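Endoglucanase CEL5A (Eubacterium cellulosolvens, PDB 4AEM) probably hydrolyses beta-glucans as a family 5 endoglucanase, the module present here being a non-catalytic carbohydrate-binding one that probably recognises xyloglucan. Local coordinates at residues S76-V81 / T88-A93. Numbering follows the deposited sequence.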
ATOM      1  N   SER A  76      -3.956   3.613  -7.500  1.00 21.46           N
ATOM      2  CA  SER A  76      -4.257   2.310  -8.120  1.00 23.09           C
ATOM      3  C   SER A  76      -3.014   1.721  -8.749  1.00 21.18           C
ATOM      4  O   SER A  76      -2.157   2.487  -9.061  1.00 21.34           O
ATOM      5  CB  SER A  76      -5.199   2.579  -9.276  1.00 26.53           C
ATOM      6  OG  SER A  76      -6.488   2.711  -8.741  1.00 37.28           O
ATOM      7  N   PRO A  77      -2.952   0.395  -9.065  1.00 20.56           N
ATOM      8  CA  PRO A  77      -1.661  -0.052  -9.680  1.00 20.47           C
ATOM      9  C   PRO A  77      -1.287   0.682 -10.987  1.00 20.84           C
ATOM     10  O   PRO A  77      -2.151   1.200 -11.691  1.00 21.96           O
ATOM     11  CB  PRO A  77      -1.905  -1.555  -9.986  1.00 20.72           C
ATOM     12  CG  PRO A  77      -3.155  -1.930  -9.245  1.00 20.38           C
ATOM     13  CD  PRO A  77      -3.946  -0.702  -8.962  1.00 20.15           C
ATOM     14  N   TYR A  78       0.002   0.740 -11.276  1.00 20.71           N
ATOM     15  CA  TYR A  78       0.548   1.120 -12.577  1.00 20.20           C
ATOM     16  C   TYR A  78       0.092   0.122 -13.651  1.00 20.33           C
ATOM     17  O   TYR A  78      -0.297   0.523 -14.734  1.00 19.86           O
ATOM     18  CB  TYR A  78       2.116   1.198 -12.463  1.00 21.47           C
ATOM     19  CG  TYR A  78       2.787   1.902 -13.628  1.00 22.18           C
ATOM     20  CD1 TYR A  78       2.173   2.984 -14.259  1.00 23.15           C
ATOM     21  CD2 TYR A  78       4.009   1.437 -14.123  1.00 23.80           C
ATOM     22  CE1 TYR A  78       2.740   3.594 -15.372  1.00 26.32           C
ATOM     23  CE2 TYR A  78       4.647   2.070 -15.187  1.00 25.93           C
ATOM     24  CZ  TYR A  78       4.014   3.134 -15.820  1.00 27.59           C
ATOM     25  OH  TYR A  78       4.634   3.681 -16.894  1.00 31.24           O
ATOM     26  N   TYR A  79       0.107  -1.183 -13.333  1.00 18.95           N
ATOM     27  CA  TYR A  79      -0.450  -2.185 -14.188  1.00 19.22           C
ATOM     28  C   TYR A  79      -0.836  -3.398 -13.339  1.00 19.47           C
ATOM     29  O   TYR A  79      -0.290  -3.639 -12.287  1.00 18.88           O
ATOM     30  CB  TYR A  79       0.532  -2.606 -15.294  1.00 20.17           C
ATOM     31  CG  TYR A  79       1.914  -3.120 -14.821  1.00 20.17           C
ATOM     32  CD1 TYR A  79       2.121  -4.460 -14.573  1.00 20.89           C
ATOM     33  CD2 TYR A  79       3.031  -2.254 -14.700  1.00 20.35           C
ATOM     34  CE1 TYR A  79       3.359  -4.944 -14.169  1.00 21.04           C
ATOM     35  CE2 TYR A  79       4.277  -2.733 -14.292  1.00 20.69           C
ATOM     36  CZ  TYR A  79       4.436  -4.069 -14.028  1.00 21.17           C
ATOM     37  OH  TYR A  79       5.657  -4.622 -13.576  1.00 23.39           O
ATOM     38  N   VAL A  80      -1.770  -4.178 -13.813  1.00 21.60           N
ATOM     39  CA  VAL A  80      -2.080  -5.455 -13.213  1.00 21.94           C
ATOM     40  C   VAL A  80      -1.935  -6.479 -14.352  1.00 24.46           C
ATOM     41  O   VAL A  80      -2.561  -6.346 -15.380  1.00 24.57           O
ATOM     42  CB  VAL A  80      -3.549  -5.421 -12.730  1.00 22.81           C
ATOM     43  CG1 VAL A  80      -3.967  -6.774 -12.177  1.00 22.98           C
ATOM     44  CG2 VAL A  80      -3.745  -4.337 -11.662  1.00 21.31           C
ATOM     45  N   VAL A  81      -1.174  -7.541 -14.150  1.00 25.39           N
ATOM     46  CA  VAL A  81      -0.931  -8.467 -15.211  1.00 27.40           C
ATOM     47  C   VAL A  81      -0.926  -9.852 -14.612  1.00 29.29           C
ATOM     48  O   VAL A  81      -0.236 -10.117 -13.612  1.00 27.13           O
ATOM     49  CB  VAL A  81       0.437  -8.136 -15.863  1.00 28.59           C
ATOM     50  CG1 VAL A  81       0.980  -9.286 -16.696  1.00 28.62           C
ATOM     51  CG2 VAL A  81       0.290  -6.868 -16.713  1.00 27.92           C
ATOM     52  N   THR A  88       4.407   1.782  -8.367  1.00 21.17           N
ATOM     53  CA  THR A  88       5.800   2.301  -8.425  1.00 21.53           C
ATOM     54  C   THR A  88       6.031   3.478  -7.478  1.00 21.54           C
ATOM     55  O   THR A  88       5.100   4.245  -7.146  1.00 22.20           O
ATOM     56  CB  THR A  88       6.171   2.781  -9.869  1.00 22.65           C
ATOM     57  OG1 THR A  88       5.446   3.970 -10.167  1.00 24.73           O
ATOM     58  CG2 THR A  88       5.758   1.786 -10.919  1.00 21.62           C
ATOM     59  N   LYS A  89       7.278   3.669  -7.056  1.00 22.37           N
ATOM     60  CA  LYS A  89       7.646   4.884  -6.333  1.00 21.41           C
ATOM     61  C   LYS A  89       7.209   6.127  -7.044  1.00 22.50           C
ATOM     62  O   LYS A  89       6.757   7.040  -6.340  1.00 23.47           O
ATOM     63  CB  LYS A  89       9.152   4.973  -6.124  1.00 21.53           C
ATOM     64  CG  LYS A  89       9.567   6.200  -5.360  1.00 21.78           C
ATOM     65  CD  LYS A  89      11.041   6.077  -4.977  1.00 23.09           C
ATOM     66  CE  LYS A  89      11.533   7.222  -4.113  1.00 24.00           C
ATOM     67  NZ  LYS A  89      12.976   7.072  -3.653  1.00 27.15           N
ATOM     68  N   GLU A  90       7.400   6.230  -8.387  1.00 23.73           N
ATOM     69  CA  GLU A  90       7.005   7.438  -9.181  0.50 23.93           C
ATOM     70  C   GLU A  90       5.584   7.753  -8.865  1.00 22.51           C
ATOM     71  O   GLU A  90       5.235   8.919  -8.632  1.00 23.80           O
ATOM     72  CB  GLU A  90       7.086   7.319 -10.759  0.50 25.19           C
ATOM     73  CG  GLU A  90       5.979   6.377 -11.399  0.50 26.02           C
ATOM     74  CD  GLU A  90       5.198   6.813 -12.702  0.50 26.76           C
ATOM     75  OE1 GLU A  90       4.330   7.704 -12.678  0.50 26.98           O
ATOM     76  OE2 GLU A  90       5.361   6.179 -13.767  0.50 27.20           O
ATOM     77  N   GLN A  91       4.720   6.723  -8.912  1.00 21.31           N
ATOM     78  CA  GLN A  91       3.253   6.944  -8.793  1.00 20.71           C
ATOM     79  C   GLN A  91       2.897   7.467  -7.394  1.00 20.74           C
ATOM     80  O   GLN A  91       2.213   8.432  -7.268  1.00 21.78           O
ATOM     81  CB  GLN A  91       2.480   5.665  -8.920  1.00 20.77           C
ATOM     82  CG  GLN A  91       2.232   5.015 -10.244  1.00 22.28           C
ATOM     83  CD  GLN A  91       1.258   3.879  -9.988  1.00 24.08           C
ATOM     84  OE1 GLN A  91       0.076   3.943 -10.323  1.00 27.25           O
ATOM     85  NE2 GLN A  91       1.731   2.874  -9.302  1.00 23.95           N
ATOM     86  N   ILE A  92       3.425   6.831  -6.356  1.00 22.19           N
ATOM     87  CA  ILE A  92       3.156   7.238  -4.988  1.00 22.42           C
ATOM     88  C   ILE A  92       3.771   8.576  -4.572  1.00 22.54           C
ATOM     89  O   ILE A  92       3.114   9.420  -3.904  1.00 23.17           O
ATOM     90  CB  ILE A  92       3.445   6.089  -3.988  1.00 22.63           C
ATOM     91  CG1 ILE A  92       2.622   6.291  -2.680  1.00 22.56           C
ATOM     92  CG2 ILE A  92       4.937   5.865  -3.804  1.00 23.20           C
ATOM     93  CD1 ILE A  92       1.071   6.361  -2.864  1.00 22.76           C
ATOM     94  N   ALA A  93       4.994   8.802  -5.005  1.00 22.41           N
ATOM     95  CA  ALA A  93       5.637  10.100  -4.821  1.00 23.16           C
ATOM     96  C   ALA A  93       4.822  11.187  -5.548  1.00 23.34           C
ATOM     97  O   ALA A  93       4.658  12.256  -5.023  1.00 23.42           O
ATOM     98  CB  ALA A  93       7.068  10.047  -5.326  1.00 23.48           C
TER
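Tyr78 and Gln91 meet where the turn leading into strand 79-81 comes up against the first turn of helix 89-96, an example of how one aromatic residue and one amide can close the gap between a loop and a helix start. CB of Tyr78 points toward 88-93, and with CG anti to the backbone N (chi1 -166°) the ring lies alongside Thr88 and Glu90. Thr88 sends its methyl in obliquely, CG2 lying 3.7 Å from Tyr78 CD2. In one of its two conformers, Glu90 places OE2 over one face of the ring, 3.9 Å from Tyr78 CZ, the carboxylate plane turned 53° from the ring plane, while OE1 has its stronger partner in a salt bridge with Lys94. Gln91, extended beyond CG, reaches across to Tyr78, its CD 3.7 Å from Tyr78 CB, and its amide end lies beside the backbone of Ser76 and Tyr78. Cut back to an alanine, Gln91 would lose the chain that packs on Tyr78 CB, and the backbone at Ser76 and Tyr78 would probably be left without this polar neighbour. Thr88 also N-caps the helix: its OG1 accepts from Gln91 N at 3.1 Å, with an angle of 154° at the hydrogen. The backbones of Tyr78 and Tyr79 both hydrogen-bond to Val86 of strand 84-88, forming a classic beta bulge. The capped helix follows directly on that strand of one antiparallel sheet, and Gln91 also touches Ile75 of strand 71-75 in the other, so the contact sits at the surface where the helix meets both sheets of this family 65 carbohydrate-binding module.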